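Local coordinates for oligopeptide-binding protein oppA (Lactococcus lactis, PDB 3DRF), which binds oligopeptides in a voluminous cavity for the OppABCDF ABC transporter, and is essential for uptake of peptides larger than three residues and for growth in milk, at residues N351-P356 and F541-T546; Q298-S303 and P363-F368; K36-S41 and D273-M278. All coordinates share one frame; numbering follows the deposited sequence.

Interactions 1 and 2 adjoin, their centres 11 Å apart, and both reach one mixed sheet, interaction 2 through 298-303; its strands 536-549 and 292-307 are neighbours. Met542 O lies 3.1 Å from Ala299 N, a probable hydrogen bond, and Phe541 CG packs 3.5 Å from Pro363 CD. Interaction 3 belongs to a separate sheet, its centre 17 Å from that of interaction 1, yet the two touch: Thr546 OG1 is 3.0 Å from Asn276 OD1, a probable hydrogen bond. Interactions 2 and 3 do not meet, with nearest atoms about 8 Å apart. In interaction 2, Tyr301 OH is hydrogen-bonded to the backbone of the peptide held in this closed venus fly-trap receptor.

Interaction 1 (N351-P356 and F541-T546); sequences NGLSTP and FMLNYT
Ser354-Thr355 pairs antiparallel with Phe541-Met542, the strand axes 4.7 Å apart at closest approach and their directions 169° apart. Thr355 and Phe541 form the hydrogen-bonded pair: Thr355 N donates to Phe541 O and Phe541 N to Thr355 O, each at 3.0 Å. Ser354 and Met542 are the non-hydrogen-bonded pair, and Leu543 N donates to Leu353 O, also at 3.0 Å, so the bonding starts one residue before strand 354-356.

Leu353 carries the apolar contact by dividing its two methyls. CD1 comes obliquely to the Tyr545 ring, 3.7 Å from CD2, while Leu353 CD2 meets Leu543 CB at 3.8 Å. The Leu353 side chain crosses those of both partners at about a right angle; its chi1 of -66° sets CG beside the backbone N. Tyr545 is anchored elsewhere, its OH hydrogen-bonded to Val279 O and its ring meeting that of Tyr283. On the face shared by Ser354 and Met542, Ser354 OG lies 3.8 Å from Met542 CG, a van der Waals contact.

The evidence is of a short strand joined to the long strand 536-549 of a mixed sheet. Three bonds of equal length set the register, and the buried Leu353 adds an apolar grip where the chain enters the strand; all three hydrogen bonds across the contact are backbone to backbone, and its side-chain contacts are mainly apolar.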
ATOM      1  N   ASN A 351       7.140  -3.715 -21.621  1.00 10.63           N
ATOM      2  CA  ASN A 351       8.461  -3.151 -22.003  1.00 11.91           C
ATOM      3  C   ASN A 351       9.589  -3.573 -21.077  1.00 12.20           C
ATOM      4  O   ASN A 351      10.463  -2.830 -20.793  1.00 12.12           O
ATOM      5  CB  ASN A 351       8.376  -1.623 -22.141  1.00 12.37           C
ATOM      6  CG  ASN A 351       7.481  -1.236 -23.239  1.00 13.44           C
ATOM      7  OD1 ASN A 351       7.669  -1.675 -24.349  1.00 15.37           O
ATOM      8  ND2 ASN A 351       6.498  -0.471 -22.961  1.00 13.12           N
ATOM      9  N   GLY A 352       9.507  -4.817 -20.614  1.00 11.79           N
ATOM     10  CA  GLY A 352      10.530  -5.368 -19.740  1.00 12.52           C
ATOM     11  C   GLY A 352      10.469  -4.960 -18.267  1.00 12.53           C
ATOM     12  O   GLY A 352      11.272  -5.431 -17.515  1.00 14.34           O
ATOM     13  N   LEU A 353       9.499  -4.139 -17.861  1.00 11.59           N
ATOM     14  CA  LEU A 353       9.484  -3.617 -16.506  1.00 11.60           C
ATOM     15  C   LEU A 353       8.778  -4.519 -15.511  1.00 11.29           C
ATOM     16  O   LEU A 353       9.085  -4.436 -14.375  1.00 11.18           O
ATOM     17  CB  LEU A 353       8.830  -2.254 -16.497  1.00 12.11           C
ATOM     18  CG  LEU A 353       9.597  -1.166 -17.235  1.00 13.84           C
ATOM     19  CD1 LEU A 353       8.621  -0.020 -17.400  1.00 16.20           C
ATOM     20  CD2 LEU A 353      10.733  -0.703 -16.375  1.00 16.24           C
ATOM     21  N   SER A 354       7.887  -5.371 -15.989  1.00 10.79           N
ATOM     22  CA  SER A 354       7.120  -6.285 -15.104  1.00 11.18           C
ATOM     23  C   SER A 354       7.625  -7.703 -15.268  1.00 11.21           C
ATOM     24  O   SER A 354       7.762  -8.179 -16.369  1.00 12.74           O
ATOM     25  CB  SER A 354       5.626  -6.233 -15.427  1.00 12.31           C
ATOM     26  OG  SER A 354       5.115  -4.961 -15.167  1.00 14.43           O
ATOM     27  N   THR A 355       7.823  -8.371 -14.168  1.00  9.99           N
ATOM     28  CA  THR A 355       8.272  -9.745 -14.127  1.00 10.66           C
ATOM     29  C   THR A 355       7.218 -10.583 -13.374  1.00  9.57           C
ATOM     30  O   THR A 355       6.889 -10.266 -12.280  1.00  8.92           O
ATOM     31  CB  THR A 355       9.627  -9.857 -13.369  1.00 10.63           C
ATOM     32  OG1 THR A 355      10.619  -9.034 -14.037  1.00 12.93           O
ATOM     33  CG2 THR A 355      10.087 -11.296 -13.350  1.00 12.55           C
ATOM     34  N   PRO A 356       6.753 -11.665 -13.970  1.00  8.30           N
ATOM     35  CA  PRO A 356       5.763 -12.514 -13.279  1.00  8.16           C
ATOM     36  C   PRO A 356       6.313 -12.938 -11.908  1.00  8.21           C
ATOM     37  O   PRO A 356       7.428 -13.436 -11.834  1.00  8.85           O
ATOM     38  CB  PRO A 356       5.649 -13.762 -14.190  1.00  8.29           C
ATOM     39  CG  PRO A 356       5.898 -13.166 -15.602  1.00  8.19           C
ATOM     40  CD  PRO A 356       7.004 -12.153 -15.362  1.00  8.61           C
ATOM     41  N   PHE A 541       6.012  -8.539 -10.052  1.00  7.42           N
ATOM     42  CA  PHE A 541       7.004  -7.623  -9.510  1.00  7.83           C
ATOM     43  C   PHE A 541       7.284  -6.594 -10.613  1.00  8.09           C
ATOM     44  O   PHE A 541       7.015  -6.833 -11.759  1.00  8.67           O
ATOM     45  CB  PHE A 541       8.302  -8.360  -9.164  1.00  8.56           C
ATOM     46  CG  PHE A 541       8.148  -9.530  -8.174  1.00  9.33           C
ATOM     47  CD1 PHE A 541       7.333  -9.467  -7.029  1.00  9.92           C
ATOM     48  CD2 PHE A 541       8.874 -10.646  -8.369  1.00 10.33           C
ATOM     49  CE1 PHE A 541       7.282 -10.565  -6.148  1.00 10.80           C
ATOM     50  CE2 PHE A 541       8.812 -11.687  -7.486  1.00 11.03           C
ATOM     51  CZ  PHE A 541       8.010 -11.636  -6.396  1.00 10.96           C
ATOM     52  N   MET A 542       7.853  -5.469 -10.208  1.00  9.36           N
ATOM     53  CA  MET A 542       8.074  -4.367 -11.140  1.00 11.08           C
ATOM     54  C   MET A 542       9.290  -3.522 -10.814  1.00 10.67           C
ATOM     55  O   MET A 542       9.770  -3.500  -9.711  1.00 10.27           O
ATOM     56  CB  MET A 542       6.828  -3.429 -11.129  1.00 13.15           C
ATOM     57  CG  MET A 542       6.467  -2.708 -12.431  1.00 17.62           C
ATOM     58  SD  MET A 542       4.729  -2.244 -12.284  1.00 24.31           S
ATOM     59  CE  MET A 542       4.776  -1.252 -10.842  1.00 22.53           C
ATOM     60  N   LEU A 543       9.758  -2.861 -11.873  1.00 10.42           N
ATOM     61  CA  LEU A 543      10.641  -1.694 -11.771  1.00  9.84           C
ATOM     62  C   LEU A 543       9.812  -0.449 -12.045  1.00  9.87           C
ATOM     63  O   LEU A 543       8.990  -0.482 -12.891  1.00 10.84           O
ATOM     64  CB  LEU A 543      11.778  -1.726 -12.831  1.00 10.62           C
ATOM     65  CG  LEU A 543      12.682  -2.937 -12.845  1.00 11.90           C
ATOM     66  CD1 LEU A 543      13.735  -2.844 -14.027  1.00 14.00           C
ATOM     67  CD2 LEU A 543      13.320  -3.024 -11.524  1.00 13.91           C
ATOM     68  N   ASN A 544      10.043   0.599 -11.271  1.00  9.69           N
ATOM     69  CA  ASN A 544       9.481   1.924 -11.515  1.00 10.12           C
ATOM     70  C   ASN A 544      10.415   2.745 -12.425  1.00  9.45           C
ATOM     71  O   ASN A 544      11.600   2.525 -12.436  1.00  9.24           O
ATOM     72  CB  ASN A 544       9.320   2.693 -10.180  1.00 10.89           C
ATOM     73  CG  ASN A 544       8.159   2.178  -9.329  1.00 13.32           C
ATOM     74  OD1 ASN A 544       7.254   1.623  -9.815  1.00 15.34           O
ATOM     75  ND2 ASN A 544       8.284   2.342  -8.056  1.00 14.08           N
ATOM     76  N   TYR A 545       9.833   3.724 -13.122  1.00  9.00           N
ATOM     77  CA  TYR A 545      10.610   4.735 -13.851  1.00  9.07           C
ATOM     78  C   TYR A 545       9.920   6.073 -13.698  1.00  8.94           C
ATOM     79  O   TYR A 545       8.749   6.139 -13.542  1.00  9.35           O
ATOM     80  CB  TYR A 545      10.767   4.366 -15.341  1.00  9.09           C
ATOM     81  CG  TYR A 545       9.474   4.491 -16.155  1.00  9.39           C
ATOM     82  CD1 TYR A 545       9.220   5.619 -16.917  1.00  9.70           C
ATOM     83  CD2 TYR A 545       8.543   3.457 -16.180  1.00  9.59           C
ATOM     84  CE1 TYR A 545       8.114   5.735 -17.671  1.00  8.81           C
ATOM     85  CE2 TYR A 545       7.379   3.578 -16.912  1.00  8.33           C
ATOM     86  CZ  TYR A 545       7.182   4.723 -17.670  1.00  8.54           C
ATOM     87  OH  TYR A 545       6.083   4.817 -18.441  1.00  9.30           O
ATOM     88  N   THR A 546      10.708   7.139 -13.788  1.00  8.52           N
ATOM     89  CA  THR A 546      10.204   8.512 -13.728  1.00  8.88           C
ATOM     90  C   THR A 546      10.987   9.340 -14.730  1.00  8.73           C
ATOM     91  O   THR A 546      12.163   9.467 -14.618  1.00  8.62           O
ATOM     92  CB  THR A 546      10.440   9.099 -12.327  1.00  9.76           C
ATOM     93  OG1 THR A 546       9.559   8.423 -11.419  1.00 11.79           O
ATOM     94  CG2 THR A 546      10.126  10.635 -12.264  1.00 10.41           C
TER

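Interaction 2 (Q298-S303 and P363-F368); sequences QAMYIS and PIFKQF
Water replaces direct hydrogen bonding between Gln298-Ala299 and Pro363-Ile364: three waters each bridge the two segments, and no direct hydrogen bond joins them. The amide of Gln298 uses both ends. NE2 donates to a water that in turn donates to Pro363 O, and OE1 accepts from a second water that also donates to Ile364 O at 2.9 Å. The third water donates to Ala299 O at 2.6 Å and accepts from Ile364 N. Through these bridges both polar backbone atoms of Ile364 are linked to the strand side, and the Gln298 amide is tethered at its two ends.

Ile364 is the main apolar wedge. CG1 lies anti to the backbone N (chi1 -169°), and two branches meet Met300: CG2 is 3.8 Å from Met300 CG, and CD1 is 4.0 Å from Met300 SD. Segment 298-303 spans a break in strand 292-307, with 299-300 in loop and the strand resuming at Tyr301, while 363-368 is loop; Met300 and Phe365 are each the centre of an inverse gamma turn, and their side chains meet.

Trimming Ile364 to an alanine would probably open a gap beside Met300 CG and SD and set the thioether chain freer to turn. Met300 also makes a Met-aromatic contact, its SD 4.9 Å from the centroid of the Phe365 ring and 54° off the ring normal, hence oblique. Its CG approaches Phe365 CZ at 3.7 Å, while CG2 of Ile364 stands 4.0 Å above the centre of one face of that same ring.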
ATOM      1  N   GLN A 298      14.049  -0.401  -8.312  1.00  9.87           N
ATOM      2  CA  GLN A 298      13.230  -1.571  -7.921  1.00 10.89           C
ATOM      3  C   GLN A 298      12.020  -1.098  -7.161  1.00 10.87           C
ATOM      4  O   GLN A 298      12.139  -0.369  -6.244  1.00 12.18           O
ATOM      5  CB  GLN A 298      14.001  -2.514  -7.019  1.00 11.92           C
ATOM      6  CG  GLN A 298      15.237  -3.124  -7.636  1.00 13.90           C
ATOM      7  CD  GLN A 298      15.841  -4.184  -6.713  1.00 15.40           C
ATOM      8  OE1 GLN A 298      16.333  -3.870  -5.698  1.00 16.84           O
ATOM      9  NE2 GLN A 298      15.687  -5.422  -7.079  1.00 16.74           N
ATOM     10  N   ALA A 299      10.851  -1.455  -7.635  1.00 11.11           N
ATOM     11  CA  ALA A 299       9.601  -1.005  -7.000  1.00 11.85           C
ATOM     12  C   ALA A 299       9.381  -1.835  -5.695  1.00 12.28           C
ATOM     13  O   ALA A 299       9.528  -3.019  -5.660  1.00 13.16           O
ATOM     14  CB  ALA A 299       8.434  -1.105  -7.934  1.00 12.05           C
ATOM     15  N   MET A 300       9.009  -1.145  -4.665  1.00 13.18           N
ATOM     16  CA  MET A 300       8.629  -1.864  -3.462  1.00 12.98           C
ATOM     17  C   MET A 300       7.124  -2.140  -3.655  1.00 11.71           C
ATOM     18  O   MET A 300       6.298  -1.344  -3.297  1.00 12.46           O
ATOM     19  CB  MET A 300       8.890  -1.000  -2.252  1.00 15.21           C
ATOM     20  CG  MET A 300       9.269  -1.847  -1.061  1.00 16.74           C
ATOM     21  SD  MET A 300      10.459  -0.905  -0.089  1.00 20.31           S
ATOM     22  CE  MET A 300       9.461   0.468   0.045  1.00 13.87           C
ATOM     23  N   TYR A 301       6.857  -3.206  -4.417  1.00 10.34           N
ATOM     24  CA  TYR A 301       5.531  -3.413  -5.074  1.00  9.16           C
ATOM     25  C   TYR A 301       5.213  -4.881  -5.242  1.00  8.69           C
ATOM     26  O   TYR A 301       6.068  -5.678  -5.510  1.00  9.16           O
ATOM     27  CB  TYR A 301       5.579  -2.750  -6.477  1.00  9.52           C
ATOM     28  CG  TYR A 301       4.354  -2.932  -7.400  1.00  9.65           C
ATOM     29  CD1 TYR A 301       3.367  -1.992  -7.455  1.00 11.11           C
ATOM     30  CD2 TYR A 301       4.237  -4.047  -8.218  1.00 10.56           C
ATOM     31  CE1 TYR A 301       2.296  -2.145  -8.360  1.00 11.15           C
ATOM     32  CE2 TYR A 301       3.198  -4.208  -9.067  1.00 11.44           C
ATOM     33  CZ  TYR A 301       2.238  -3.254  -9.127  1.00 11.47           C
ATOM     34  OH  TYR A 301       1.193  -3.383  -9.994  1.00 15.24           O
ATOM     35  N   ILE A 302       3.913  -5.163  -5.157  1.00  8.07           N
ATOM     36  CA  ILE A 302       3.372  -6.455  -5.580  1.00  8.83           C
ATOM     37  C   ILE A 302       1.995  -6.203  -6.122  1.00  8.28           C
ATOM     38  O   ILE A 302       1.205  -5.422  -5.591  1.00  9.20           O
ATOM     39  CB  ILE A 302       3.313  -7.494  -4.386  1.00  9.58           C
ATOM     40  CG1 ILE A 302       2.856  -8.903  -4.804  1.00 12.20           C
ATOM     41  CG2 ILE A 302       2.395  -7.043  -3.212  1.00 10.46           C
ATOM     42  CD1 ILE A 302       3.802  -9.562  -5.717  1.00 13.93           C
ATOM     43  N   SER A 303       1.702  -6.886  -7.216  1.00  8.10           N
ATOM     44  CA  SER A 303       0.309  -7.091  -7.663  1.00  7.51           C
ATOM     45  C   SER A 303      -0.101  -8.563  -7.469  1.00  7.20           C
ATOM     46  O   SER A 303       0.699  -9.412  -7.535  1.00  7.15           O
ATOM     47  CB  SER A 303       0.033  -6.606  -9.086  1.00  8.12           C
ATOM     48  OG  SER A 303       0.830  -7.369 -10.016  1.00  8.98           O
ATOM     49  N   PRO A 363      11.609  -8.615  -4.958  1.00  9.66           N
ATOM     50  CA  PRO A 363      13.093  -8.672  -5.042  1.00 10.28           C
ATOM     51  C   PRO A 363      13.826  -7.626  -4.244  1.00 10.36           C
ATOM     52  O   PRO A 363      14.885  -7.890  -3.814  1.00 10.47           O
ATOM     53  CB  PRO A 363      13.374  -8.447  -6.558  1.00 11.40           C
ATOM     54  CG  PRO A 363      12.166  -8.984  -7.273  1.00 11.36           C
ATOM     55  CD  PRO A 363      10.968  -8.714  -6.309  1.00 10.09           C
ATOM     56  N   ILE A 364      13.242  -6.460  -4.053  1.00 10.06           N
ATOM     57  CA  ILE A 364      13.891  -5.445  -3.210  1.00 10.82           C
ATOM     58  C   ILE A 364      14.275  -5.983  -1.809  1.00 10.66           C
ATOM     59  O   ILE A 364      15.243  -5.599  -1.257  1.00 12.05           O
ATOM     60  CB  ILE A 364      13.047  -4.146  -3.120  1.00 11.54           C
ATOM     61  CG1 ILE A 364      13.889  -3.029  -2.451  1.00 13.50           C
ATOM     62  CG2 ILE A 364      11.691  -4.392  -2.422  1.00 11.47           C
ATOM     63  CD1 ILE A 364      13.389  -1.712  -2.696  1.00 16.63           C
ATOM     64  N   PHE A 365      13.480  -6.917  -1.283  1.00 10.34           N
ATOM     65  CA  PHE A 365      13.752  -7.596  -0.010  1.00 10.64           C
ATOM     66  C   PHE A 365      14.572  -8.877  -0.241  1.00 11.64           C
ATOM     67  O   PHE A 365      14.162  -9.942  -0.035  1.00 11.29           O
ATOM     68  CB  PHE A 365      12.446  -7.895   0.748  1.00 10.45           C
ATOM     69  CG  PHE A 365      11.592  -6.674   1.001  1.00 10.33           C
ATOM     70  CD1 PHE A 365      12.109  -5.554   1.616  1.00 11.04           C
ATOM     71  CD2 PHE A 365      10.265  -6.684   0.667  1.00  9.96           C
ATOM     72  CE1 PHE A 365      11.364  -4.459   1.834  1.00 12.25           C
ATOM     73  CE2 PHE A 365       9.455  -5.544   0.934  1.00 11.07           C
ATOM     74  CZ  PHE A 365      10.026  -4.439   1.507  1.00 12.61           C
ATOM     75  N   LYS A 366      15.779  -8.659  -0.724  1.00 13.58           N
ATOM     76  CA  LYS A 366      16.594  -9.710  -1.315  1.00 15.68           C
ATOM     77  C   LYS A 366      16.951 -10.797  -0.317  1.00 15.55           C
ATOM     78  O   LYS A 366      17.061 -11.921  -0.698  1.00 16.48           O
ATOM     79  CB  LYS A 366      17.876  -9.097  -1.888  1.00 16.52           C
ATOM     80  CG  LYS A 366      18.883 -10.137  -2.407  1.00 20.32           C
ATOM     81  CD  LYS A 366      20.223  -9.470  -2.778  1.00 24.23           C
ATOM     82  CE  LYS A 366      21.000 -10.196  -3.897  1.00 26.08           C
ATOM     83  NZ  LYS A 366      21.467 -11.524  -3.537  1.00 28.68           N
ATOM     84  N   GLN A 367      17.096 -10.431   0.947  1.00 15.56           N
ATOM     85  CA  GLN A 367      17.430 -11.342   2.026  1.00 16.02           C
ATOM     86  C   GLN A 367      16.324 -12.408   2.262  1.00 15.25           C
ATOM     87  O   GLN A 367      16.572 -13.409   2.847  1.00 14.68           O
ATOM     88  CB  GLN A 367      17.754 -10.506   3.318  1.00 17.25           C
ATOM     89  CG  GLN A 367      18.826  -9.266   3.217  1.00 20.48           C
ATOM     90  CD  GLN A 367      18.777  -8.136   4.361  1.00 23.80           C
ATOM     91  OE1 GLN A 367      17.781  -7.890   4.950  1.00 26.77           O
ATOM     92  NE2 GLN A 367      19.884  -7.483   4.585  1.00 24.95           N
ATOM     93  N   PHE A 368      15.091 -12.113   1.858  1.00 14.64           N
ATOM     94  CA  PHE A 368      13.957 -12.965   2.220  1.00 15.19           C
ATOM     95  C   PHE A 368      13.253 -13.677   1.037  1.00 16.22           C
ATOM     96  O   PHE A 368      12.312 -14.382   1.246  1.00 15.66           O
ATOM     97  CB  PHE A 368      13.036 -12.178   3.191  1.00 15.18           C
ATOM     98  CG  PHE A 368      13.713 -11.796   4.491  1.00 15.45           C
ATOM     99  CD1 PHE A 368      13.798 -10.498   4.913  1.00 17.60           C
ATOM    100  CD2 PHE A 368      14.289 -12.757   5.286  1.00 15.35           C
ATOM    101  CE1 PHE A 368      14.414 -10.198   6.072  1.00 17.63           C
ATOM    102  CE2 PHE A 368      14.914 -12.463   6.436  1.00 16.87           C
ATOM    103  CZ  PHE A 368      14.975 -11.180   6.861  1.00 17.40           C
TER
HETATM  104  O   HOH W   1      17.259  -7.239  -5.167  1.00 26.04           O
HETATM  105  O   HOH W   2      17.438  -5.157  -3.024  1.00 39.05           O
HETATM  106  O   HOH W   3      11.125  -5.063  -5.815  1.00  8.45           O

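Interaction 3 (K36-S41 and D273-M278)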
ATOM      1  N   LYS A  36       6.983  21.859 -11.853  1.00 10.55           N
ATOM      2  CA  LYS A  36       5.686  21.306 -12.203  1.00 10.92           C
ATOM      3  C   LYS A  36       5.776  19.779 -12.197  1.00 10.31           C
ATOM      4  O   LYS A  36       6.502  19.217 -12.975  1.00 10.15           O
ATOM      5  CB  LYS A  36       5.256  21.772 -13.607  1.00 11.45           C
ATOM      6  CG  LYS A  36       4.951  23.323 -13.632  1.00 14.38           C
ATOM      7  CD  LYS A  36       4.348  23.650 -14.925  1.00 18.18           C
ATOM      8  CE  LYS A  36       5.449  23.441 -15.881  1.00 21.32           C
ATOM      9  NZ  LYS A  36       5.046  23.857 -17.312  1.00 21.70           N
ATOM     10  N   VAL A  37       5.018  19.135 -11.325  1.00  9.97           N
ATOM     11  CA  VAL A  37       5.018  17.687 -11.167  1.00  9.39           C
ATOM     12  C   VAL A  37       3.607  17.152 -11.347  1.00  8.84           C
ATOM     13  O   VAL A  37       2.664  17.779 -11.006  1.00  9.31           O
ATOM     14  CB  VAL A  37       5.530  17.298  -9.725  1.00  9.06           C
ATOM     15  CG1 VAL A  37       5.799  15.788  -9.623  1.00  9.68           C
ATOM     16  CG2 VAL A  37       6.812  18.041  -9.372  1.00  9.89           C
ATOM     17  N   ALA A  38       3.502  15.952 -11.890  1.00  8.93           N
ATOM     18  CA  ALA A  38       2.254  15.204 -11.929  1.00  8.92           C
ATOM     19  C   ALA A  38       2.411  13.761 -11.432  1.00  8.85           C
ATOM     20  O   ALA A  38       3.455  13.185 -11.466  1.00  8.82           O
ATOM     21  CB  ALA A  38       1.613  15.233 -13.369  1.00  9.73           C
ATOM     22  N   TYR A  39       1.272  13.224 -11.021  1.00  8.90           N
ATOM     23  CA  TYR A  39       1.092  11.786 -10.782  1.00  9.00           C
ATOM     24  C   TYR A  39       0.056  11.254 -11.764  1.00  8.58           C
ATOM     25  O   TYR A  39      -0.981  11.824 -11.917  1.00  8.64           O
ATOM     26  CB  TYR A  39       0.672  11.536  -9.300  1.00  9.59           C
ATOM     27  CG  TYR A  39       0.807  10.087  -8.899  1.00  9.97           C
ATOM     28  CD1 TYR A  39       1.934   9.624  -8.230  1.00 11.27           C
ATOM     29  CD2 TYR A  39      -0.171   9.159  -9.242  1.00 10.76           C
ATOM     30  CE1 TYR A  39       2.045   8.274  -7.900  1.00 11.78           C
ATOM     31  CE2 TYR A  39      -0.060   7.879  -8.909  1.00 12.14           C
ATOM     32  CZ  TYR A  39       1.054   7.447  -8.265  1.00 11.60           C
ATOM     33  OH  TYR A  39       1.138   6.112  -7.933  1.00 14.41           O
ATOM     34  N   GLN A  40       0.397  10.155 -12.408  1.00  8.63           N
ATOM     35  CA  GLN A  40      -0.504   9.543 -13.366  1.00  8.75           C
ATOM     36  C   GLN A  40      -1.643   8.802 -12.649  1.00  8.90           C
ATOM     37  O   GLN A  40      -1.446   7.884 -11.917  1.00  9.09           O
ATOM     38  CB  GLN A  40       0.264   8.586 -14.285  1.00  8.52           C
ATOM     39  CG  GLN A  40      -0.638   8.076 -15.448  1.00  8.47           C
ATOM     40  CD  GLN A  40       0.135   7.147 -16.348  1.00  8.38           C
ATOM     41  OE1 GLN A  40       0.245   5.979 -16.091  1.00  9.76           O
ATOM     42  NE2 GLN A  40       0.686   7.707 -17.409  1.00  8.86           N
ATOM     43  N   SER A  41      -2.833   9.300 -12.921  1.00  8.98           N
ATOM     44  CA  SER A  41      -4.023   8.758 -12.326  1.00  9.48           C
ATOM     45  C   SER A  41      -5.232   9.059 -13.195  1.00 10.05           C
ATOM     46  O   SER A  41      -5.438  10.158 -13.549  1.00 10.55           O
ATOM     47  CB  SER A  41      -4.239   9.391 -10.928  1.00 10.09           C
ATOM     48  OG  SER A  41      -5.435   8.908 -10.330  1.00 10.65           O
ATOM     49  N   ASP A 273       7.501  18.908 -15.541  1.00 12.35           N
ATOM     50  CA  ASP A 273       8.914  18.604 -15.409  1.00 12.37           C
ATOM     51  C   ASP A 273       9.158  17.156 -15.036  1.00 11.70           C
ATOM     52  O   ASP A 273      10.136  16.576 -15.426  1.00 11.83           O
ATOM     53  CB  ASP A 273       9.585  19.501 -14.362  1.00 12.42           C
ATOM     54  CG  ASP A 273       9.523  20.963 -14.716  1.00 13.24           C
ATOM     55  OD1 ASP A 273      10.058  21.286 -15.785  1.00 16.31           O
ATOM     56  OD2 ASP A 273       9.000  21.763 -13.968  1.00 12.77           O
ATOM     57  N   ILE A 274       8.261  16.596 -14.238  1.00 10.70           N
ATOM     58  CA  ILE A 274       8.390  15.218 -13.700  1.00 10.45           C
ATOM     59  C   ILE A 274       6.997  14.624 -13.730  1.00  9.94           C
ATOM     60  O   ILE A 274       6.081  15.293 -13.366  1.00 10.11           O
ATOM     61  CB  ILE A 274       8.883  15.285 -12.247  1.00 10.64           C
ATOM     62  CG1 ILE A 274      10.277  15.963 -12.137  1.00 11.35           C
ATOM     63  CG2 ILE A 274       8.872  13.893 -11.606  1.00 11.20           C
ATOM     64  CD1 ILE A 274      10.747  16.170 -10.743  1.00 11.97           C
ATOM     65  N   ILE A 275       6.859  13.354 -14.133  1.00  9.85           N
ATOM     66  CA  ILE A 275       5.640  12.568 -13.899  1.00  9.51           C
ATOM     67  C   ILE A 275       5.965  11.247 -13.207  1.00  9.25           C
ATOM     68  O   ILE A 275       6.770  10.504 -13.655  1.00  9.91           O
ATOM     69  CB  ILE A 275       4.841  12.271 -15.218  1.00  9.63           C
ATOM     70  CG1 ILE A 275       4.567  13.579 -16.030  1.00 11.17           C
ATOM     71  CG2 ILE A 275       3.557  11.532 -14.853  1.00 10.47           C
ATOM     72  CD1 ILE A 275       3.826  13.356 -17.309  1.00 11.97           C
ATOM     73  N   ASN A 276       5.329  11.051 -12.064  1.00  8.95           N
ATOM     74  CA  ASN A 276       5.462   9.818 -11.262  1.00  9.23           C
ATOM     75  C   ASN A 276       4.289   8.887 -11.506  1.00  9.19           C
ATOM     76  O   ASN A 276       3.225   9.316 -11.847  1.00  9.48           O
ATOM     77  CB  ASN A 276       5.586  10.195  -9.766  1.00  9.77           C
ATOM     78  CG  ASN A 276       6.924  10.861  -9.475  1.00 10.68           C
ATOM     79  OD1 ASN A 276       7.951  10.315  -9.800  1.00 11.09           O
ATOM     80  ND2 ASN A 276       6.885  12.048  -8.900  1.00 12.34           N
ATOM     81  N   GLY A 277       4.532   7.611 -11.309  1.00  9.33           N
ATOM     82  CA  GLY A 277       3.494   6.588 -11.439  1.00  9.68           C
ATOM     83  C   GLY A 277       3.117   6.138 -12.833  1.00  9.94           C
ATOM     84  O   GLY A 277       2.122   5.528 -13.008  1.00 10.07           O
ATOM     85  N   MET A 278       3.955   6.450 -13.817  1.00  9.58           N
ATOM     86  CA  MET A 278       3.605   6.075 -15.190  1.00  9.59           C
ATOM     87  C   MET A 278       3.631   4.577 -15.432  1.00  9.65           C
ATOM     88  O   MET A 278       4.499   3.915 -14.954  1.00  9.68           O
ATOM     89  CB  MET A 278       4.518   6.786 -16.203  1.00  9.67           C
ATOM     90  CG  MET A 278       4.265   8.288 -16.241  1.00 10.09           C
ATOM     91  SD  MET A 278       5.260   9.110 -17.535  1.00 10.68           S
ATOM     92  CE  MET A 278       4.457   8.508 -19.050  1.00 10.69           C
TER
HETATM   93  O   HOH W   4      -0.190   5.443 -11.605  1.00 17.29           O
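Lys36-Gln40 and Asp273-Gly277 run side by side as parallel chains, and backbone hydrogen bonds make up most of the polar contact. The strand axes approach to 4.6 Å at 23°. Ala38 donates from N to Ile274 O and accepts at O from Asn276 N (2.9 Å), the staggered pattern of parallel strands; Gln40 N then donates to Asn276 O, nearly in line with that carbonyl. Lys36 O takes Asp273 N at 2.8 Å and a weak bond from Ile274 N.

One side-chain bond closes the start of the pairing. Asp273 OD2 accepts Lys36 N at 2.9 Å through its anti lone pair; CG is anti to the carbonyl carbon (chi1 -62°), and the carboxylate reaches the neighbouring strand. Each carboxylate oxygen has a partner of its own: OD2 the Lys36 N-H, OD1 the NE of Arg551 in a salt bridge. At the far end a water donates to both Gln40 O and Gly277 O.

Among the nonpolar and ring contacts, Val37 CG1 lies 4.1 Å from Ile274 CB on the face of Val37, Tyr39, Ile274 and Asn276; on the other, Ala38 CB is 4.3 Å from Ile275 CG1. The Tyr39 ring has Asn276 O 3.8 Å above its plane and Gly277 CA over the same face, both offset toward the rim; a CB on Gly277 would clash with Tyr39 CZ. Gln40 extends across Met278, NE2 3.8 Å from CG; its NE2 is hydrogen-bonded to Ser263 OG and Gln282 OE1, and its OE1 to Val279 N.

In this solute-binding protein of family 5, strand 274-276 is one of the two outermost strands of a five-stranded mixed sheet, with 34-40 between it and 252-258. Helix 57-62 packs on Tyr39, and strand 536-549 touches Asp273, Ile274 and Met278.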